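Abhydrolase domain-containing protein (Exiguobacterium antarcticum, PDB 5H3H) is an esterase of the alpha/beta hydrolase fold that probably hydrolyses ester substrates and may also carry out perhydrolysis, with peracetic acid occupying its pocket. Local coordinates at residues Val25-Trp30 with Val54-Tyr59; Lys86-Thr91 with Glu111-Lys116; Glu162-Lys167 with Gly249-Glu254; Thr212-Gly217 with Glu233-Ser238. One frame throughout, in Å; residues are numbered along the deposited sequence.

Contact 1: Val25-Trp30 with Val54-Tyr59. With F50 (ethaneperoxoic acid), chain D.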
loop_
_atom_site.group_PDB
_atom_site.type_symbol
_atom_site.label_atom_id
_atom_site.label_comp_id
_atom_site.label_asym_id
_atom_site.label_seq_id
_atom_site.Cartn_x
_atom_site.Cartn_y
_atom_site.Cartn_z
ATOM N N VAL B 25 -16.013 -6.992 7.418
ATOM C CA VAL B 25 -14.978 -7.334 8.383
ATOM C C VAL B 25 -15.108 -6.283 9.499
ATOM O O VAL B 25 -15.000 -5.113 9.225
ATOM C CB VAL B 25 -13.586 -7.269 7.766
ATOM C CG1 VAL B 25 -12.496 -7.421 8.822
ATOM C CG2 VAL B 25 -13.417 -8.327 6.666
ATOM N N MET B 26 -15.431 -6.730 10.709
ATOM C CA MET B 26 -15.694 -5.825 11.817
ATOM C C MET B 26 -14.550 -5.885 12.852
ATOM O O MET B 26 -14.250 -6.940 13.341
ATOM C CB MET B 26 -17.057 -6.151 12.365
ATOM C CG MET B 26 -18.128 -5.703 11.344
ATOM S SD MET B 26 -19.796 -5.758 11.973
ATOM C CE MET B 26 -19.951 -4.215 12.829
ATOM N N LEU B 27 -13.905 -4.734 13.115
ATOM C CA LEU B 27 -12.755 -4.629 14.011
ATOM C C LEU B 27 -13.123 -3.883 15.334
ATOM O O LEU B 27 -13.446 -2.694 15.296
ATOM C CB LEU B 27 -11.671 -3.871 13.327
ATOM C CG LEU B 27 -10.813 -4.468 12.206
ATOM C CD1 LEU B 27 -11.187 -5.884 11.851
ATOM C CD2 LEU B 27 -10.741 -3.531 11.059
ATOM N N HIS B 28 -13.064 -4.625 16.435
ATOM C CA HIS B 28 -13.562 -4.165 17.752
ATOM C C HIS B 28 -12.722 -3.066 18.407
ATOM O O HIS B 28 -11.577 -2.796 18.043
ATOM C CB HIS B 28 -13.761 -5.376 18.674
ATOM C CG HIS B 28 -12.505 -6.064 19.124
ATOM N ND1 HIS B 28 -11.754 -5.627 20.192
ATOM C CD2 HIS B 28 -11.866 -7.165 18.649
ATOM C CE1 HIS B 28 -10.712 -6.422 20.358
ATOM N NE2 HIS B 28 -10.781 -7.397 19.467
ATOM N N GLY B 29 -13.291 -2.444 19.435
ATOM C CA GLY B 29 -12.505 -1.470 20.201
ATOM C C GLY B 29 -11.782 -2.115 21.366
ATOM O O GLY B 29 -11.990 -3.289 21.658
ATOM N N TRP B 30 -10.936 -1.315 21.999
ATOM C CA TRP B 30 -10.230 -1.677 23.224
ATOM C C TRP B 30 -11.234 -1.574 24.404
ATOM O O TRP B 30 -11.965 -0.569 24.463
ATOM C CB TRP B 30 -9.075 -0.717 23.402
ATOM C CG TRP B 30 -8.258 -0.864 24.665
ATOM C CD1 TRP B 30 -7.122 -1.586 24.811
ATOM C CD2 TRP B 30 -8.499 -0.232 25.926
ATOM N NE1 TRP B 30 -6.646 -1.470 26.086
ATOM C CE2 TRP B 30 -7.461 -0.629 26.793
ATOM C CE3 TRP B 30 -9.493 0.635 26.410
ATOM C CZ2 TRP B 30 -7.384 -0.185 28.131
ATOM C CZ3 TRP B 30 -9.429 1.046 27.715
ATOM C CH2 TRP B 30 -8.397 0.645 28.569
ATOM N N VAL B 54 -13.098 -10.165 13.762
ATOM C CA VAL B 54 -11.774 -10.553 14.204
ATOM C C VAL B 54 -11.597 -10.293 15.702
ATOM O O VAL B 54 -12.036 -9.218 16.218
ATOM C CB VAL B 54 -10.646 -9.883 13.431
ATOM C CG1 VAL B 54 -10.828 -10.017 11.905
ATOM C CG2 VAL B 54 -10.495 -8.451 13.826
ATOM N N ASP B 55 -11.007 -11.252 16.419
ATOM C CA ASP B 55 -10.527 -10.955 17.806
ATOM C C ASP B 55 -9.081 -10.680 17.630
ATOM O O ASP B 55 -8.387 -11.583 17.148
ATOM C CB ASP B 55 -10.687 -12.148 18.761
ATOM C CG ASP B 55 -12.139 -12.456 19.153
ATOM O OD1 ASP B 55 -13.072 -11.656 18.880
ATOM O OD2 ASP B 55 -12.347 -13.505 19.782
ATOM N N TYR B 56 -8.584 -9.498 17.980
ATOM C CA TYR B 56 -7.169 -9.236 17.841
ATOM C C TYR B 56 -6.405 -10.156 18.758
ATOM O O TYR B 56 -6.949 -10.677 19.773
ATOM C CB TYR B 56 -6.733 -7.808 18.178
ATOM C CG TYR B 56 -7.553 -6.740 17.601
ATOM C CD1 TYR B 56 -7.661 -6.560 16.232
ATOM C CD2 TYR B 56 -8.156 -5.818 18.434
ATOM C CE1 TYR B 56 -8.457 -5.529 15.705
ATOM C CE2 TYR B 56 -8.918 -4.801 17.934
ATOM C CZ TYR B 56 -9.096 -4.658 16.577
ATOM O OH TYR B 56 -9.899 -3.616 16.198
ATOM N N ARG B 57 -5.124 -10.291 18.448
ATOM C CA ARG B 57 -4.218 -10.852 19.420
ATOM C C ARG B 57 -4.445 -10.150 20.769
ATOM O O ARG B 57 -4.588 -8.945 20.834
ATOM C CB ARG B 57 -2.755 -10.739 19.052
ATOM C CG ARG B 57 -2.202 -9.389 18.759
ATOM C CD ARG B 57 -0.702 -9.527 18.512
ATOM N NE ARG B 57 -0.366 -9.971 17.164
ATOM C CZ ARG B 57 0.854 -10.368 16.783
ATOM N NH1 ARG B 57 1.067 -10.723 15.498
ATOM N NH2 ARG B 57 1.859 -10.440 17.657
ATOM N N GLY B 58 -4.446 -10.951 21.807
ATOM C CA GLY B 58 -4.622 -10.439 23.163
ATOM C C GLY B 58 -6.079 -10.453 23.643
ATOM O O GLY B 58 -6.299 -10.185 24.819
ATOM N N TYR B 59 -7.064 -10.688 22.745
ATOM C CA TYR B 59 -8.476 -10.489 23.082
ATOM C C TYR B 59 -9.253 -11.688 22.734
ATOM O O TYR B 59 -8.794 -12.493 21.909
ATOM C CB TYR B 59 -9.055 -9.289 22.355
ATOM C CG TYR B 59 -8.300 -8.046 22.747
ATOM C CD1 TYR B 59 -7.107 -7.727 22.129
ATOM C CD2 TYR B 59 -8.720 -7.253 23.793
ATOM C CE1 TYR B 59 -6.352 -6.642 22.518
ATOM C CE2 TYR B 59 -7.988 -6.145 24.173
ATOM C CZ TYR B 59 -6.834 -5.832 23.565
ATOM O OH TYR B 59 -6.155 -4.720 23.964
HETATM C C F50 D . -11.154 2.333 22.313
HETATM O OX1 F50 D . -13.325 1.048 22.748
HETATM O O F50 D . -10.688 1.524 21.537
HETATM O OXT F50 D . -12.604 2.270 22.561
HETATM C CH3 F50 D . -10.271 3.354 22.975
HETATM O O HOH W 1 -13.968 -7.424 16.081
#
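The imidazole of H28 packs against two tyrosines of segment 54-59. Y56 CE2 lies over the centre of one imidazole face, the two ring planes inclined by 38°, while the edge of H28 turns toward the face of Y59 in an offset edge-to-face pair, centroids 5.4 Å apart. Y59 OH, held by S192, comes 3.4 Å from W30 CD1. Apolar contact is tight where L27 CD1 presses on V54 CG2 at 3.3 Å. Here strands 23-27 and 50-54 of the alpha/beta hydrolase sheet give way to loops, and the first loop carries G29 and W30 into the pocket: W30 N donates to O of peracetic acid (2.9 Å), a ligand that M97 N also bonds, consistent with an oxyanion hole. Among the polar contacts, Y56 OH donates to a lone pair of H28 O at 2.6 Å. With CG between its backbone N and carbonyl carbon (chi1 69°), H28 brings ND1 to G29 O at 2.8 Å, approaching from above that carbonyl plane. Replacing H28 by an alanine is likely to leave G29 O without this donor and to open a gap between Y56 and Y59. A water receives a weak bond from H28 N and donates to M26 O and V54 O.

Contact 2: Lys86-Thr91 with Glu111-Lys116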
loop_
_atom_site.group_PDB
_atom_site.type_symbol
_atom_site.label_atom_id
_atom_site.label_comp_id
_atom_site.label_asym_id
_atom_site.label_seq_id
_atom_site.Cartn_x
_atom_site.Cartn_y
_atom_site.Cartn_z
ATOM N N LYS B 86 -9.061 -15.151 1.818
ATOM C CA LYS B 86 -9.206 -14.869 0.369
ATOM C C LYS B 86 -10.452 -14.025 0.086
ATOM O O LYS B 86 -11.289 -14.362 -0.743
ATOM C CB LYS B 86 -9.194 -16.187 -0.437
ATOM C CG LYS B 86 -7.823 -16.881 -0.463
ATOM C CD LYS B 86 -6.988 -16.439 -1.671
ATOM C CE LYS B 86 -5.494 -16.613 -1.456
ATOM N NZ LYS B 86 -4.908 -15.472 -0.675
ATOM N N LEU B 87 -10.568 -12.932 0.856
ATOM C CA LEU B 87 -11.686 -12.052 0.770
ATOM C C LEU B 87 -11.348 -10.943 -0.209
ATOM O O LEU B 87 -10.227 -10.453 -0.246
ATOM C CB LEU B 87 -11.963 -11.426 2.153
ATOM C CG LEU B 87 -12.284 -12.320 3.342
ATOM C CD1 LEU B 87 -12.543 -11.404 4.562
ATOM C CD2 LEU B 87 -13.490 -13.182 3.016
ATOM N N THR B 88 -12.337 -10.523 -0.970
ATOM C CA THR B 88 -12.306 -9.217 -1.710
ATOM C C THR B 88 -13.629 -8.470 -1.616
ATOM O O THR B 88 -14.620 -8.984 -1.062
ATOM C CB THR B 88 -12.014 -9.416 -3.217
ATOM O OG1 THR B 88 -12.972 -10.332 -3.768
ATOM C CG2 THR B 88 -10.607 -9.955 -3.472
ATOM N N ASN B 89 -13.656 -7.222 -2.084
ATOM C CA ASN B 89 -14.845 -6.370 -1.991
ATOM C C ASN B 89 -15.305 -6.205 -0.547
ATOM O O ASN B 89 -16.509 -6.153 -0.276
ATOM C CB ASN B 89 -16.002 -6.953 -2.806
ATOM C CG ASN B 89 -17.208 -6.023 -2.858
ATOM O OD1 ASN B 89 -17.062 -4.804 -2.933
ATOM N ND2 ASN B 89 -18.414 -6.595 -2.773
ATOM N N VAL B 90 -14.372 -6.160 0.390
ATOM C CA VAL B 90 -14.807 -6.197 1.811
ATOM C C VAL B 90 -15.266 -4.809 2.218
ATOM O O VAL B 90 -14.698 -3.796 1.794
ATOM C CB VAL B 90 -13.765 -6.821 2.834
ATOM C CG1 VAL B 90 -12.745 -7.742 2.196
ATOM C CG2 VAL B 90 -13.114 -5.846 3.783
ATOM N N THR B 91 -16.317 -4.768 3.010
ATOM C CA THR B 91 -16.578 -3.558 3.811
ATOM C C THR B 91 -15.831 -3.680 5.122
ATOM O O THR B 91 -16.012 -4.640 5.829
ATOM C CB THR B 91 -18.048 -3.431 4.058
ATOM O OG1 THR B 91 -18.661 -3.247 2.791
ATOM C CG2 THR B 91 -18.382 -2.219 4.934
ATOM N N GLU B 111 -5.485 -0.850 -0.799
ATOM C CA GLU B 111 -6.946 -0.904 -0.842
ATOM C C GLU B 111 -7.543 -1.905 -1.823
ATOM O O GLU B 111 -8.759 -1.972 -1.973
ATOM C CB GLU B 111 -7.452 0.523 -1.116
ATOM C CG GLU B 111 -6.795 1.520 -0.137
ATOM C CD GLU B 111 -6.812 2.992 -0.574
ATOM O OE1 GLU B 111 -6.872 3.877 0.327
ATOM O OE2 GLU B 111 -6.726 3.266 -1.799
ATOM N N SER B 112 -6.718 -2.727 -2.478
ATOM C CA SER B 112 -7.260 -3.644 -3.536
ATOM C C SER B 112 -8.309 -4.663 -3.097
ATOM O O SER B 112 -9.099 -5.086 -3.927
ATOM C CB SER B 112 -6.150 -4.399 -4.275
ATOM O OG SER B 112 -6.690 -4.908 -5.514
ATOM N N ASN B 113 -8.359 -5.043 -1.804
ATOM C CA ASN B 113 -9.413 -5.984 -1.318
ATOM C C ASN B 113 -10.596 -5.313 -0.666
ATOM O O ASN B 113 -11.549 -5.995 -0.290
ATOM C CB ASN B 113 -8.807 -6.953 -0.277
ATOM C CG ASN B 113 -7.749 -7.864 -0.890
ATOM O OD1 ASN B 113 -8.078 -8.770 -1.627
ATOM N ND2 ASN B 113 -6.494 -7.586 -0.626
ATOM N N VAL B 114 -10.520 -4.003 -0.474
ATOM C CA VAL B 114 -11.561 -3.254 0.329
ATOM C C VAL B 114 -12.371 -2.305 -0.545
ATOM O O VAL B 114 -11.830 -1.406 -1.166
ATOM C CB VAL B 114 -10.922 -2.397 1.433
ATOM C CG1 VAL B 114 -11.965 -1.605 2.247
ATOM C CG2 VAL B 114 -10.082 -3.257 2.327
ATOM N N SER B 115 -13.668 -2.495 -0.571
ATOM C CA SER B 115 -14.551 -1.604 -1.324
ATOM C C SER B 115 -14.993 -0.341 -0.541
ATOM O O SER B 115 -15.170 0.732 -1.128
ATOM C CB SER B 115 -15.748 -2.382 -1.772
ATOM O OG SER B 115 -16.645 -2.532 -0.708
ATOM N N LYS B 116 -15.179 -0.469 0.768
ATOM C CA LYS B 116 -15.530 0.685 1.606
ATOM C C LYS B 116 -15.055 0.538 3.050
ATOM O O LYS B 116 -14.869 -0.583 3.546
ATOM C CB LYS B 116 -17.017 0.919 1.537
ATOM C CG LYS B 116 -17.845 -0.203 2.075
ATOM C CD LYS B 116 -19.324 -0.038 1.712
ATOM C CE LYS B 116 -19.575 -0.366 0.254
ATOM N NZ LYS B 116 -21.037 -0.179 -0.021
#
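The side-chain amide of N113 lies beside L87 and T88: L87 O stands to one side of the amide plane, 3.6 Å from N113 CG, and the methyl CG2 of T88 comes in at the outer end of the group. The second flat group, the amide of N89, has S115 at its oxygen end, with S115 CB and OG both on one side of the plane and CB 3.0 Å from N89 OD1; with CG anti to the backbone N (chi1 -174°) the amide swings back to S115 although CB points away, and ND2 is bonded to Q22. Backbone bonds make the parallel join. V90 N donates to N113 O at 2.9 Å in an almost straight bond, and V90 O accepts S115 N at 2.9 Å. The pairing then slips by one residue, from V90 with V114 to T91 with K116, which makes a beta bulge. Beyond it K116 folds over T91, its CG 3.2 Å from T91 OG1, and a bend at chi3 (75°) helps carry NZ to Y265, whose carbonyl it bonds and whose ring it meets as a cation-pi partner. Exchanging K116 for an alanine would probably uncover the T91 side chain and leave Y265 without its cation. The contact pairs the strand beginnings of the beta-alpha-beta crossover 90-95, 97-109, 114-120: V114 packs on Y105 and L106 of the helix, while V90 touches P23 and V25 of neighbouring strand 23-27.

Contact 3: Glu162-Lys167 with Gly249-Glu254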
loop_
_atom_site.group_PDB
_atom_site.type_symbol
_atom_site.label_atom_id
_atom_site.label_comp_id
_atom_site.label_asym_id
_atom_site.label_seq_id
_atom_site.Cartn_x
_atom_site.Cartn_y
_atom_site.Cartn_z
ATOM N N GLU B 162 -18.470 3.343 32.578
ATOM C CA GLU B 162 -19.190 4.533 33.038
ATOM C C GLU B 162 -19.068 5.745 32.112
ATOM O O GLU B 162 -19.991 6.561 32.033
ATOM C CB GLU B 162 -18.756 4.897 34.492
ATOM C CG GLU B 162 -19.346 3.907 35.513
ATOM C CD GLU B 162 -18.772 4.022 36.914
ATOM O OE1 GLU B 162 -17.574 4.326 37.079
ATOM O OE2 GLU B 162 -19.532 3.790 37.868
ATOM N N ILE B 163 -17.936 5.847 31.413
ATOM C CA ILE B 163 -17.678 6.930 30.459
ATOM C C ILE B 163 -17.948 6.487 28.987
ATOM O O ILE B 163 -17.790 7.256 28.084
ATOM C CB ILE B 163 -16.235 7.484 30.753
ATOM C CG1 ILE B 163 -16.252 8.993 30.706
ATOM C CG2 ILE B 163 -15.114 6.843 29.932
ATOM C CD1 ILE B 163 -14.907 9.709 30.781
ATOM N N PHE B 164 -18.428 5.257 28.781
ATOM C CA PHE B 164 -18.524 4.586 27.460
ATOM C C PHE B 164 -19.865 4.848 26.812
ATOM O O PHE B 164 -19.949 4.936 25.595
ATOM C CB PHE B 164 -18.319 3.079 27.668
ATOM C CG PHE B 164 -17.886 2.318 26.439
ATOM C CD1 PHE B 164 -18.787 2.006 25.462
ATOM C CD2 PHE B 164 -16.571 1.904 26.290
ATOM C CE1 PHE B 164 -18.365 1.304 24.334
ATOM C CE2 PHE B 164 -16.162 1.177 25.183
ATOM C CZ PHE B 164 -17.056 0.884 24.225
ATOM N N PHE B 165 -20.922 5.024 27.611
ATOM C CA PHE B 165 -22.290 5.076 27.099
ATOM C C PHE B 165 -22.922 6.358 27.563
ATOM O O PHE B 165 -22.661 6.811 28.659
ATOM C CB PHE B 165 -23.116 3.881 27.572
ATOM C CG PHE B 165 -22.617 2.557 27.074
ATOM C CD1 PHE B 165 -22.729 2.228 25.735
ATOM C CD2 PHE B 165 -21.996 1.652 27.948
ATOM C CE1 PHE B 165 -22.240 0.992 25.253
ATOM C CE2 PHE B 165 -21.508 0.432 27.473
ATOM C CZ PHE B 165 -21.634 0.107 26.124
ATOM N N ALA B 166 -23.740 6.946 26.713
ATOM C CA ALA B 166 -24.453 8.169 27.098
ATOM C C ALA B 166 -25.680 7.837 27.952
ATOM O O ALA B 166 -26.101 8.643 28.772
ATOM C CB ALA B 166 -24.851 8.954 25.859
ATOM N N LYS B 167 -26.274 6.668 27.728
ATOM C CA LYS B 167 -27.469 6.243 28.456
ATOM C C LYS B 167 -27.147 5.155 29.463
ATOM O O LYS B 167 -26.155 4.401 29.307
ATOM C CB LYS B 167 -28.546 5.799 27.466
ATOM C CG LYS B 167 -29.291 6.988 26.910
ATOM C CD LYS B 167 -30.315 6.568 25.904
ATOM C CE LYS B 167 -29.742 6.577 24.500
ATOM N NZ LYS B 167 -30.766 6.121 23.515
ATOM N N GLY B 249 -20.293 4.298 22.824
ATOM C CA GLY B 249 -20.964 3.060 22.482
ATOM C C GLY B 249 -22.222 3.236 21.706
ATOM O O GLY B 249 -23.272 2.814 22.161
ATOM N N MET B 250 -22.147 3.822 20.495
ATOM C CA MET B 250 -23.377 4.001 19.724
ATOM C C MET B 250 -24.096 2.727 19.383
ATOM O O MET B 250 -25.302 2.724 19.116
ATOM C CB MET B 250 -23.191 4.829 18.482
ATOM C CG MET B 250 -22.085 4.485 17.532
ATOM S SD MET B 250 -21.428 6.013 16.732
ATOM C CE MET B 250 -19.775 5.385 16.852
ATOM N N PHE B 251 -23.336 1.639 19.329
ATOM C CA PHE B 251 -23.904 0.347 18.931
ATOM C C PHE B 251 -24.971 -0.157 19.913
ATOM O O PHE B 251 -25.760 -1.031 19.545
ATOM C CB PHE B 251 -22.790 -0.648 18.691
ATOM C CG PHE B 251 -21.939 -0.890 19.886
ATOM C CD1 PHE B 251 -22.301 -1.838 20.825
ATOM C CD2 PHE B 251 -20.747 -0.200 20.041
ATOM C CE1 PHE B 251 -21.518 -2.075 21.973
ATOM C CE2 PHE B 251 -19.974 -0.419 21.173
ATOM C CZ PHE B 251 -20.339 -1.378 22.107
ATOM N N LEU B 252 -25.020 0.406 21.132
ATOM C CA LEU B 252 -26.127 0.271 22.055
ATOM C C LEU B 252 -26.911 1.563 22.360
ATOM O O LEU B 252 -28.116 1.498 22.585
ATOM C CB LEU B 252 -25.604 -0.262 23.383
ATOM C CG LEU B 252 -24.848 -1.575 23.440
ATOM C CD1 LEU B 252 -24.533 -1.851 24.905
ATOM C CD2 LEU B 252 -25.641 -2.715 22.827
ATOM N N ASP B 253 -26.246 2.720 22.445
ATOM C CA ASP B 253 -26.945 3.986 22.711
ATOM C C ASP B 253 -28.031 4.267 21.625
ATOM O O ASP B 253 -29.133 4.706 21.980
ATOM C CB ASP B 253 -25.972 5.200 22.784
ATOM C CG ASP B 253 -25.232 5.343 24.120
ATOM O OD1 ASP B 253 -25.673 4.851 25.170
ATOM O OD2 ASP B 253 -24.204 6.039 24.134
ATOM N N GLU B 254 -27.716 3.995 20.347
ATOM C CA GLU B 254 -28.627 4.153 19.189
ATOM C C GLU B 254 -28.535 2.918 18.321
ATOM O O GLU B 254 -28.269 2.969 17.136
ATOM C CB GLU B 254 -28.335 5.435 18.352
ATOM C CG GLU B 254 -28.781 6.762 19.032
ATOM C CD GLU B 254 -28.431 8.073 18.263
ATOM O OE1 GLU B 254 -27.406 8.761 18.619
ATOM O OE2 GLU B 254 -29.158 8.417 17.299
#
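F164 and F165 approach helix 250-253 in different ways. The edge of the F164 ring points at F251, CE1 lying 3.9 Å from F251 CE2. F165 has F164 CD1 over one face, receives G249 O in plane at its edge, and rests CE1 on L252 CD1 at 3.7 Å. G249 sits close against both rings, where a CB would run into F165 CE1. Its backbone N donates to F164 O at 2.9 Å, nearly end-on to the carbonyl. The carboxylate of D253 is turned to the backbone just beyond F165. OD2 takes A166 N on its syn side at 2.8 Å, and OD1 is met by K167 N at 3.2 Å from well above the carboxylate plane. G247 N bonds OD2 and H169 NE2 bonds OD1, so four donors fix the rotation of this buried acid and probably stabilise its negative charge. The side chain of K167 passes the carboxylate by: with its chain bent at chi3 (-92°), NZ donates to D253 O at 2.7 Å. F164 lines the peracetic acid pocket and sets its ring edge-to-face with H248, the ligand-bonding histidine of a probable Ser-His-Asp triad. The contact thus joins the end of helix 153-164, in the helical region inserted between strands 114-120 and 211-217, to the short helix 250-253, which lies beyond strand 239-243 and leads into helix 255-267.

Contact 4: Thr212-Gly217 with Glu233-Ser238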
loop_
_atom_site.group_PDB
_atom_site.type_symbol
_atom_site.label_atom_id
_atom_site.label_comp_id
_atom_site.label_asym_id
_atom_site.label_seq_id
_atom_site.Cartn_x
_atom_site.Cartn_y
_atom_site.Cartn_z
ATOM N N THR B 212 -15.341 6.289 2.249
ATOM C CA THR B 212 -15.460 6.235 3.709
ATOM C C THR B 212 -16.768 6.823 4.289
ATOM O O THR B 212 -17.308 7.846 3.790
ATOM C CB THR B 212 -14.207 6.847 4.336
ATOM O OG1 THR B 212 -13.059 6.252 3.669
ATOM C CG2 THR B 212 -14.138 6.568 5.868
ATOM N N LEU B 213 -17.287 6.126 5.310
ATOM C CA LEU B 213 -18.324 6.640 6.200
ATOM C C LEU B 213 -17.795 6.741 7.627
ATOM O O LEU B 213 -17.316 5.730 8.165
ATOM C CB LEU B 213 -19.497 5.697 6.219
ATOM C CG LEU B 213 -20.600 6.063 7.214
ATOM C CD1 LEU B 213 -21.176 7.416 6.793
ATOM C CD2 LEU B 213 -21.670 4.987 7.284
ATOM N N ILE B 214 -17.959 7.935 8.244
ATOM C CA ILE B 214 -17.590 8.194 9.619
ATOM C C ILE B 214 -18.900 8.231 10.409
ATOM O O ILE B 214 -19.786 9.011 10.083
ATOM C CB ILE B 214 -16.859 9.571 9.805
ATOM C CG1 ILE B 214 -15.724 9.796 8.784
ATOM C CG2 ILE B 214 -16.362 9.755 11.250
ATOM C CD1 ILE B 214 -14.727 8.682 8.757
ATOM N N MET B 215 -18.975 7.409 11.447
ATOM C CA MET B 215 -20.111 7.332 12.352
ATOM C C MET B 215 -19.522 7.755 13.705
ATOM O O MET B 215 -18.492 7.168 14.134
ATOM C CB MET B 215 -20.654 5.870 12.400
ATOM C CG MET B 215 -21.664 5.536 11.319
ATOM S SD MET B 215 -22.608 3.972 11.461
ATOM C CE MET B 215 -21.323 3.056 10.789
ATOM N N HIS B 216 -20.114 8.763 14.393
ATOM C CA HIS B 216 -19.537 9.153 15.679
ATOM C C HIS B 216 -20.597 9.819 16.584
ATOM O O HIS B 216 -21.447 10.579 16.092
ATOM C CB HIS B 216 -18.397 10.111 15.435
ATOM C CG HIS B 216 -17.290 10.012 16.412
ATOM N ND1 HIS B 216 -16.049 9.570 16.044
ATOM C CD2 HIS B 216 -17.196 10.381 17.709
ATOM C CE1 HIS B 216 -15.232 9.645 17.087
ATOM N NE2 HIS B 216 -15.917 10.126 18.113
ATOM N N GLY B 217 -20.539 9.466 17.873
ATOM C CA GLY B 217 -21.405 10.027 18.924
ATOM C C GLY B 217 -21.038 11.460 19.286
ATOM O O GLY B 217 -19.864 11.779 19.566
ATOM N N GLU B 233 -12.475 15.991 7.440
ATOM C CA GLU B 233 -11.794 17.006 6.671
ATOM C C GLU B 233 -10.689 16.391 5.817
ATOM O O GLU B 233 -10.495 16.826 4.679
ATOM C CB GLU B 233 -11.227 18.132 7.557
ATOM C CG GLU B 233 -12.240 19.243 7.772
ATOM C CD GLU B 233 -11.601 20.539 8.204
ATOM O OE1 GLU B 233 -11.838 21.592 7.552
ATOM O OE2 GLU B 233 -10.860 20.488 9.205
ATOM N N ASN B 234 -10.027 15.370 6.350
ATOM C CA ASN B 234 -8.790 14.842 5.794
ATOM C C ASN B 234 -8.888 13.565 4.961
ATOM O O ASN B 234 -7.956 13.265 4.181
ATOM C CB ASN B 234 -7.733 14.677 6.913
ATOM C CG ASN B 234 -7.261 16.027 7.446
ATOM O OD1 ASN B 234 -6.596 16.766 6.735
ATOM N ND2 ASN B 234 -7.632 16.368 8.691
ATOM N N ILE B 235 -9.958 12.800 5.128
ATOM C CA ILE B 235 -10.170 11.612 4.296
ATOM C C ILE B 235 -11.077 12.062 3.152
ATOM O O ILE B 235 -12.214 12.522 3.373
ATOM C CB ILE B 235 -10.841 10.464 5.070
ATOM C CG1 ILE B 235 -9.957 10.011 6.260
ATOM C CG2 ILE B 235 -11.209 9.310 4.125
ATOM C CD1 ILE B 235 -10.664 9.074 7.183
ATOM N N ALA B 236 -10.570 11.888 1.929
ATOM C CA ALA B 236 -11.222 12.285 0.701
ATOM C C ALA B 236 -12.548 11.615 0.440
ATOM O O ALA B 236 -12.722 10.371 0.543
ATOM C CB ALA B 236 -10.274 12.031 -0.457
ATOM N N GLY B 237 -13.534 12.437 0.174
ATOM C CA GLY B 237 -14.858 11.942 -0.055
ATOM C C GLY B 237 -15.625 11.328 1.112
ATOM O O GLY B 237 -16.766 11.006 0.916
ATOM N N SER B 238 -15.024 11.166 2.303
ATOM C CA SER B 238 -15.752 10.667 3.492
ATOM C C SER B 238 -17.110 11.350 3.762
ATOM O O SER B 238 -17.217 12.570 3.646
ATOM C CB SER B 238 -14.883 10.786 4.750
ATOM O OG SER B 238 -14.554 12.134 5.076
#
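T212, S238 and I235 make most of this contact, and no hydrogen bond crosses it. T212, at the beginning of the strand segment, sets its side chain against both partners. Its OG1 comes 3.6 Å from I235 CG2, the two side chains crossing at about a right angle, and its CB lies 4.0 Å from S238 CB. The hydroxyl turns back along its own chain, where OG1 bonds V210 O just ahead of the strand, so that what T212 offers across the contact is mainly van der Waals surface. S238 meets the same residue through its backbone: its CA approaches T212 O at 3.2 Å in a CA-H...O contact. The S238 hydroxyl turns inward on its own segment. Held between the backbone N and the carbonyl carbon (chi1 63°), OG donates to I235 O at 2.9 Å, and S238 N reaches the same oxygen from the same face of its plane at 3.3 Å. Two bonds on one carbonyl thus close the type II turn from I235 to S238, in which G237 takes up the positive phi. I235 itself leans toward the strand, and beyond T212 its CD1 comes within 4.4 Å of I214 CD1; CG1 of I214 in turn lies 4.2 Å from S238 CB. L119 of the adjacent strand 114-120 touches both isoleucines. Immediately after the turn R239 pairs by backbone hydrogen bonds with T212 and I214. Strand 211-217, helix 225-234 and strand 239-243 form a beta-alpha-beta crossover, and the contact packs the turn leaving the helix against the first strand, as the chain enters the outermost parallel strand of the alpha/beta hydrolase sheet.

How the contacts relate
Contacts 1, 2 and 4 all reach the central sheet, whereas contact 3 joins an inserted helix to the segment that follows H248. Contact 1 is wholly buried and aromatic, with a ligand-binding backbone. Contact 2, about 17 Å from the chain centre, is partly exposed and relies on strand pairing; V25 N and T91 O, 2.8 Å apart, probably link it to contact 1. Contacts 3 and 4 are largely buried, though their centres lie about 15 Å from that of the chain. Contact 3 mixes phenylalanines with a multiply bonded carboxylate and shares the pocket with contact 1 without touching it. Contact 4, chiefly van der Waals packing, is nested in the loop contact 3 closes; M250 packs on M215 and G217.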